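D-glycero-D-manno-heptose 1-phosphate kinase (Bacteroides thetaiotaomicron, PDB 3K85) probably transfers a phosphate group from ATP to D-glycero-D-manno-heptose 1-phosphate, as a kinase of the GHMP family. Local coordinates at residues A[8-13]-A[111-116]; A[38-43]-A[104-109]; A[139-144]-A[160-165]. One frame throughout, in Å; residues are numbered along the deposited sequence.

Contact 1 of 3, residues A[8-13]-A[111-116]; sequences APLRLG and SGLGTS
Strand residue Arg11 and loop residue Leu113 bring their CA atoms to 5.3 Å, and their backbones are joined where Arg11 N donates to Leu113 O with an N-H...O angle of 165°. The sequence around Leu113, rich in glycine and leading into helix 115-131, matches the GHMP motif that in relatives wraps the phosphates of ATP, so this part of strand 4-15 probably lies behind the nucleotide loop. The Arg11 side chain also folds over the loop: chi1 of 60° and a bend at chi2 turn it back, so that Leu113 C and Gly114 N lie over one face of the guanidinium. NH1 of Arg11 reaches Gly112 O at 3.1 Å, coming from above that carbonyl's plane and bent at the hydrogen. Its NH2 is held by a salt bridge to Asp160, in helix 159-166. Replacing the arginine by alanine takes away the guanidinium, which is likely to leave Gly112 O without this donor and Asp160 without its charged mate. Leu10 and Leu12, which alternate with Arg11 along the strand, meet Leu113. Leu10 and Leu113 cross at about a right angle, with their CB atoms 3.9 Å apart, and Leu10 CD2 rests 3.6 Å from Thr115 CA at the start of the helix. Leu12 lies beside Leu113, pointing the same way, its CD1 3.7 Å from Leu113 CD2. Thr115 OG1 itself turns to Pro108 O. The loop is thus fixed to the strand by two of its own carbonyls and one leucine, while Gly112 and Gly114 take positive phi, which suits glycine.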
# COMPACT_ATOMS: atom_id res chain seq x y z
N ALA A 8 -2.07 -9.54 -18.19
CA ALA A 8 -1.63 -8.34 -17.50
C ALA A 8 -2.68 -7.27 -17.70
O ALA A 8 -3.29 -7.18 -18.76
CB ALA A 8 -0.28 -7.87 -18.05
N PRO A 9 -2.91 -6.43 -16.68
CA PRO A 9 -3.91 -5.38 -16.82
C PRO A 9 -3.39 -4.07 -17.40
O PRO A 9 -2.19 -3.79 -17.38
CB PRO A 9 -4.40 -5.21 -15.38
CG PRO A 9 -3.13 -5.36 -14.60
CD PRO A 9 -2.45 -6.55 -15.29
N LEU A 10 -4.31 -3.29 -17.95
CA LEU A 10 -3.98 -1.99 -18.52
C LEU A 10 -4.15 -1.06 -17.33
O LEU A 10 -4.50 -1.52 -16.25
CB LEU A 10 -4.96 -1.62 -19.64
CG LEU A 10 -4.95 -2.53 -20.88
CD1 LEU A 10 -6.15 -2.19 -21.75
CD2 LEU A 10 -3.65 -2.36 -21.67
N ARG A 11 -3.93 0.23 -17.51
CA ARG A 11 -4.03 1.13 -16.39
C ARG A 11 -4.57 2.50 -16.74
O ARG A 11 -4.62 2.88 -17.90
CB ARG A 11 -2.66 1.28 -15.74
CG ARG A 11 -1.59 1.83 -16.69
CD ARG A 11 -1.78 3.32 -16.90
NE ARG A 11 -0.85 3.88 -17.87
CZ ARG A 11 -1.22 4.66 -18.88
NH1 ARG A 11 -2.50 4.95 -19.05
NH2 ARG A 11 -0.32 5.16 -19.72
N LEU A 12 -4.97 3.23 -15.71
CA LEU A 12 -5.48 4.58 -15.85
C LEU A 12 -4.42 5.46 -15.23
O LEU A 12 -3.92 5.18 -14.13
CB LEU A 12 -6.77 4.74 -15.06
CG LEU A 12 -8.06 4.98 -15.83
CD1 LEU A 12 -8.09 4.17 -17.11
CD2 LEU A 12 -9.22 4.61 -14.92
N GLY A 13 -4.06 6.53 -15.93
CA GLY A 13 -3.07 7.46 -15.41
C GLY A 13 -3.83 8.46 -14.57
O GLY A 13 -4.41 9.41 -15.09
N SER A 111 -5.25 3.85 -27.96
CA SER A 111 -5.92 3.82 -26.66
C SER A 111 -5.44 4.87 -25.67
O SER A 111 -6.05 5.93 -25.52
CB SER A 111 -5.79 2.43 -26.02
OG SER A 111 -6.45 1.44 -26.79
N GLY A 112 -4.33 4.58 -25.00
CA GLY A 112 -3.79 5.50 -24.01
C GLY A 112 -3.90 4.86 -22.65
O GLY A 112 -4.05 5.54 -21.63
N LEU A 113 -3.82 3.53 -22.64
CA LEU A 113 -3.92 2.74 -21.42
C LEU A 113 -2.67 1.90 -21.25
O LEU A 113 -2.64 0.99 -20.42
CB LEU A 113 -5.13 1.82 -21.50
CG LEU A 113 -6.48 2.49 -21.72
CD1 LEU A 113 -7.51 1.46 -22.11
CD2 LEU A 113 -6.89 3.21 -20.45
N GLY A 114 -1.65 2.19 -22.05
CA GLY A 114 -0.40 1.45 -21.99
C GLY A 114 -0.47 0.05 -22.59
O GLY A 114 0.21 -0.86 -22.12
N THR A 115 -1.28 -0.11 -23.64
CA THR A 115 -1.46 -1.40 -24.30
C THR A 115 -0.18 -2.16 -24.58
O THR A 115 -0.03 -3.32 -24.18
CB THR A 115 -2.18 -1.27 -25.64
OG1 THR A 115 -3.50 -0.75 -25.43
CG2 THR A 115 -2.29 -2.64 -26.32
N SER A 116 0.74 -1.50 -25.27
CA SER A 116 2.02 -2.08 -25.64
C SER A 116 2.83 -2.60 -24.45
O SER A 116 3.23 -3.77 -24.41
CB SER A 116 2.83 -1.04 -26.42
OG SER A 116 4.00 -1.61 -26.98

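Contact 2 of 3, residues A[38-43]-A[104-109]; sequences NLYAYC and YNDAPA
Antiparallel strand pairing, followed by an Asx turn as the second strand ends, brings Tyr42 opposite Tyr104 and Ala41 opposite Asn105 where strand 39-47 meets strand 99-105. The hydrogen-bonded pair is lopsided: Tyr42 N donates to Tyr104 O at 2.9 Å, whereas the return bond from Tyr104 N to Tyr42 O is weak. On the sheet face they share, the two rings lie nearly parallel (20°) but slid apart, centroids 4.5 Å apart, so that little of one lies over the other. Tyr104 CE1 lies 3.3 Å from Tyr42 CD2, while the Tyr104 hydroxyl sits over the centre of the Tyr42 ring. Beyond the strand end, Asp106 CG stands beside its backbone N (chi1 -72°), which brings the carboxylate to Tyr40 and Tyr42. Tyr42 OH meets Asp106 OD2 on its syn lone pair at 2.8 Å. Tyr40 N reaches the same OD2 at 3.1 Å from the anti side, somewhat out of the carboxylate plane. Asp106 N answers to Tyr40 O. The two donors to OD2, Tyr42 OH and Tyr40 N, fix the carboxylate, which stands 71° from the Tyr42 ring plane and would probably be stabilised as an anion. On the other sheet face Asn105 OD1 accepts from Ala107 N on an in-plane lone pair, making the turn. Asn105 ND2, buried without a polar partner in the model, lies 3.6 Å from Ala41 CB. Strand 4-15 also pairs with strand 39-47, Leu39 and Ala107 both touching Leu10, while helix 115-131 packs against Ala41 through Thr118 and Met119 and against Asn105 through Thr115.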
# COMPACT_ATOMS: atom_id res chain seq x y z
N ASN A 38 -9.63 -3.66 -15.06
CA ASN A 38 -9.99 -4.97 -15.61
C ASN A 38 -9.98 -5.18 -17.13
O ASN A 38 -10.77 -5.97 -17.65
CB ASN A 38 -11.35 -5.41 -15.06
CG ASN A 38 -12.45 -4.41 -15.36
OD1 ASN A 38 -12.21 -3.34 -15.91
ND2 ASN A 38 -13.67 -4.76 -14.98
N LEU A 39 -9.09 -4.48 -17.83
CA LEU A 39 -8.93 -4.65 -19.28
C LEU A 39 -7.52 -5.24 -19.39
O LEU A 39 -6.55 -4.62 -18.96
CB LEU A 39 -9.04 -3.31 -20.01
CG LEU A 39 -10.48 -2.92 -20.40
CD1 LEU A 39 -11.45 -3.24 -19.27
CD2 LEU A 39 -10.52 -1.45 -20.73
N TYR A 40 -7.41 -6.42 -20.00
CA TYR A 40 -6.14 -7.12 -20.07
C TYR A 40 -5.50 -7.44 -21.41
O TYR A 40 -6.03 -7.16 -22.48
CB TYR A 40 -6.28 -8.43 -19.31
CG TYR A 40 -6.87 -8.32 -17.92
CD1 TYR A 40 -6.03 -8.25 -16.80
CD2 TYR A 40 -8.26 -8.36 -17.71
CE1 TYR A 40 -6.55 -8.24 -15.50
CE2 TYR A 40 -8.79 -8.34 -16.42
CZ TYR A 40 -7.93 -8.29 -15.31
OH TYR A 40 -8.43 -8.30 -14.03
N ALA A 41 -4.32 -8.06 -21.30
CA ALA A 41 -3.52 -8.56 -22.41
C ALA A 41 -3.40 -10.03 -22.03
O ALA A 41 -3.12 -10.34 -20.87
CB ALA A 41 -2.13 -7.90 -22.42
N TYR A 42 -3.63 -10.93 -22.96
CA TYR A 42 -3.54 -12.34 -22.61
C TYR A 42 -2.53 -12.98 -23.51
O TYR A 42 -2.26 -12.49 -24.59
CB TYR A 42 -4.89 -13.06 -22.80
CG TYR A 42 -6.07 -12.33 -22.20
CD1 TYR A 42 -6.73 -12.82 -21.06
CD2 TYR A 42 -6.56 -11.17 -22.79
CE1 TYR A 42 -7.85 -12.16 -20.53
CE2 TYR A 42 -7.67 -10.50 -22.27
CZ TYR A 42 -8.31 -10.99 -21.15
OH TYR A 42 -9.39 -10.28 -20.65
N CYS A 43 -1.97 -14.09 -23.06
CA CYS A 43 -0.99 -14.79 -23.84
C CYS A 43 -0.93 -16.22 -23.36
O CYS A 43 -1.00 -16.48 -22.16
CB CYS A 43 0.39 -14.13 -23.69
SG CYS A 43 1.77 -15.12 -24.33
N TYR A 104 -3.64 -11.64 -27.60
CA TYR A 104 -4.71 -10.69 -27.87
C TYR A 104 -4.86 -9.71 -26.71
O TYR A 104 -4.50 -10.02 -25.58
CB TYR A 104 -6.03 -11.40 -28.24
CG TYR A 104 -6.84 -12.01 -27.12
CD1 TYR A 104 -7.76 -11.24 -26.40
CD2 TYR A 104 -6.70 -13.36 -26.80
CE1 TYR A 104 -8.54 -11.82 -25.38
CE2 TYR A 104 -7.48 -13.95 -25.79
CZ TYR A 104 -8.39 -13.17 -25.08
OH TYR A 104 -9.13 -13.75 -24.06
N ASN A 105 -5.36 -8.53 -27.03
CA ASN A 105 -5.53 -7.44 -26.07
C ASN A 105 -6.98 -6.98 -26.06
O ASN A 105 -7.71 -7.23 -27.02
CB ASN A 105 -4.60 -6.29 -26.48
CG ASN A 105 -4.25 -5.36 -25.33
OD1 ASN A 105 -5.08 -4.59 -24.86
ND2 ASN A 105 -3.00 -5.44 -24.88
N ASP A 106 -7.41 -6.32 -24.98
CA ASP A 106 -8.78 -5.82 -24.88
C ASP A 106 -8.85 -4.36 -25.30
O ASP A 106 -9.90 -3.73 -25.22
CB ASP A 106 -9.33 -5.95 -23.45
CG ASP A 106 -9.62 -7.38 -23.05
OD1 ASP A 106 -10.01 -8.18 -23.93
OD2 ASP A 106 -9.48 -7.70 -21.85
N ALA A 107 -7.71 -3.81 -25.73
CA ALA A 107 -7.66 -2.42 -26.16
C ALA A 107 -6.74 -2.23 -27.37
O ALA A 107 -5.65 -2.81 -27.43
CB ALA A 107 -7.21 -1.53 -25.01
N PRO A 108 -7.16 -1.40 -28.34
CA PRO A 108 -6.43 -1.09 -29.57
C PRO A 108 -5.04 -0.43 -29.42
O PRO A 108 -4.60 -0.12 -28.30
CB PRO A 108 -7.41 -0.21 -30.35
CG PRO A 108 -8.19 0.47 -29.26
CD PRO A 108 -8.45 -0.67 -28.30
N ALA A 109 -4.37 -0.23 -30.55
CA ALA A 109 -3.02 0.35 -30.62
C ALA A 109 -2.81 1.65 -29.85
O ALA A 109 -1.96 1.72 -28.95
CB ALA A 109 -2.62 0.55 -32.08

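Contact 3 of 3, residues A[139-144]-A[160-165]; sequences ETSRLA and DQYAAA
Two helices of the GHMP N-terminal domain, 137-151 and 159-166, pack closely in a roughly antiparallel pair, with Ser141 set against Tyr162 at the point of nearest backbone approach. The axes of the short segments come within 8.4 Å at an angle of 144°, a spacing that small side chains on both surfaces permit. Ser141 CB lies over the centre of the Tyr162 ring in a CH-pi contact, 3.4 Å from the centroid and 15° off the ring normal. The ring continues past the serine, and its hydroxyl ends beside Arg142 CB. In the neighbouring Gln161, CG stands beside the backbone N, anti to the carbonyl carbon (chi1 -73°), which places it 3.8 Å from Ala144 CB, while Gln161 CB rests near Ser141 O. The segments meet by van der Waals packing, with Ser141 O and OG among the atoms that touch carbons. Tyr162 also touches Val180 and Val182, so this ring joins helix 159-166 to strand 179-185 as well. The Ser141 hydroxyl, beside the backbone N, satisfies itself on its own helix by bonding to Asp137 O, and Ser141 OG lies 3.4 Å from Ala165 CB.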
# COMPACT_ATOMS: atom_id res chain seq x y z
N GLU A 139 12.44 -6.58 -11.62
CA GLU A 139 13.20 -7.06 -12.78
C GLU A 139 12.36 -7.12 -14.06
O GLU A 139 12.84 -6.78 -15.13
CB GLU A 139 13.78 -8.44 -12.50
CG GLU A 139 14.78 -8.52 -11.36
CD GLU A 139 14.13 -8.35 -9.99
OE1 GLU A 139 12.89 -8.55 -9.87
OE2 GLU A 139 14.86 -8.02 -9.02
N THR A 140 11.11 -7.57 -13.93
CA THR A 140 10.21 -7.69 -15.07
C THR A 140 9.87 -6.34 -15.69
O THR A 140 9.87 -6.18 -16.91
CB THR A 140 8.92 -8.41 -14.66
OG1 THR A 140 9.23 -9.77 -14.35
CG2 THR A 140 7.88 -8.38 -15.77
N SER A 141 9.58 -5.36 -14.85
CA SER A 141 9.25 -4.04 -15.34
C SER A 141 10.43 -3.46 -16.09
O SER A 141 10.30 -2.99 -17.21
CB SER A 141 8.89 -3.13 -14.17
OG SER A 141 7.91 -3.73 -13.36
N ARG A 142 11.59 -3.49 -15.45
CA ARG A 142 12.82 -2.96 -16.04
C ARG A 142 13.17 -3.67 -17.35
O ARG A 142 13.52 -3.03 -18.35
CB ARG A 142 13.94 -3.10 -14.99
CG ARG A 142 15.37 -3.18 -15.50
CD ARG A 142 16.23 -3.78 -14.37
NE ARG A 142 17.61 -4.06 -14.74
CZ ARG A 142 18.49 -4.65 -13.93
NH1 ARG A 142 18.12 -5.01 -12.70
NH2 ARG A 142 19.74 -4.87 -14.33
N LEU A 143 13.06 -4.99 -17.37
CA LEU A 143 13.36 -5.73 -18.58
C LEU A 143 12.37 -5.36 -19.69
O LEU A 143 12.74 -5.31 -20.86
CB LEU A 143 13.29 -7.24 -18.33
CG LEU A 143 13.54 -8.09 -19.58
CD1 LEU A 143 14.87 -7.70 -20.25
CD2 LEU A 143 13.56 -9.55 -19.18
N ALA A 144 11.13 -5.10 -19.31
CA ALA A 144 10.09 -4.74 -20.27
C ALA A 144 10.37 -3.37 -20.86
O ALA A 144 10.19 -3.15 -22.06
CB ALA A 144 8.71 -4.75 -19.59
N ASP A 160 3.91 2.79 -17.37
CA ASP A 160 3.21 1.66 -17.98
C ASP A 160 3.79 0.29 -17.67
O ASP A 160 3.06 -0.63 -17.31
CB ASP A 160 3.14 1.81 -19.50
CG ASP A 160 2.37 3.04 -19.92
OD1 ASP A 160 1.88 3.78 -19.04
OD2 ASP A 160 2.25 3.25 -21.15
N GLN A 161 5.10 0.13 -17.83
CA GLN A 161 5.69 -1.17 -17.55
C GLN A 161 5.49 -1.60 -16.09
O GLN A 161 5.13 -2.74 -15.80
CB GLN A 161 7.19 -1.18 -17.87
CG GLN A 161 7.53 -1.17 -19.36
CD GLN A 161 7.48 0.22 -19.98
OE1 GLN A 161 6.98 1.17 -19.39
NE2 GLN A 161 8.00 0.34 -21.20
N TYR A 162 5.71 -0.66 -15.18
CA TYR A 162 5.59 -0.96 -13.76
C TYR A 162 4.16 -1.21 -13.31
O TYR A 162 3.91 -2.09 -12.47
CB TYR A 162 6.21 0.18 -12.94
CG TYR A 162 7.72 0.18 -12.98
CD1 TYR A 162 8.46 -0.52 -12.02
CD2 TYR A 162 8.42 0.81 -14.01
CE1 TYR A 162 9.85 -0.60 -12.09
CE2 TYR A 162 9.82 0.73 -14.09
CZ TYR A 162 10.52 0.02 -13.14
OH TYR A 162 11.89 -0.13 -13.24
N ALA A 163 3.21 -0.46 -13.86
CA ALA A 163 1.81 -0.65 -13.49
C ALA A 163 1.39 -2.07 -13.87
O ALA A 163 0.82 -2.80 -13.06
CB ALA A 163 0.94 0.38 -14.19
N ALA A 164 1.71 -2.47 -15.09
CA ALA A 164 1.33 -3.80 -15.55
C ALA A 164 1.86 -4.93 -14.69
O ALA A 164 1.13 -5.87 -14.37
CB ALA A 164 1.77 -3.99 -17.00
N ALA A 165 3.13 -4.85 -14.31
CA ALA A 165 3.75 -5.90 -13.51
C ALA A 165 3.38 -5.89 -12.03
O ALA A 165 3.30 -6.96 -11.40
CB ALA A 165 5.29 -5.85 -13.67

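How the contacts relate
Contacts 1 and 2 are neighbours in one mixed sheet, their centres 9 Å apart, because strands 4-15 and 39-47 pair directly through Leu10 N with Leu39 O and Ala8 O with Ala41 N. Along the chain contact 2 lies within the span that contact 1 brackets, and strand 99-105 runs on through the glycine-rich loop to helix 115-131. Contact 3 comes later; its centre is 12 Å from that of contact 1, which it joins by the salt bridge of Arg11 with Asp160, and 16 Å from that of contact 2, which it does not touch. Contact 1 is therefore the hub, bringing sheet, probable nucleotide loop and helix pair together in the family's N-terminal domain.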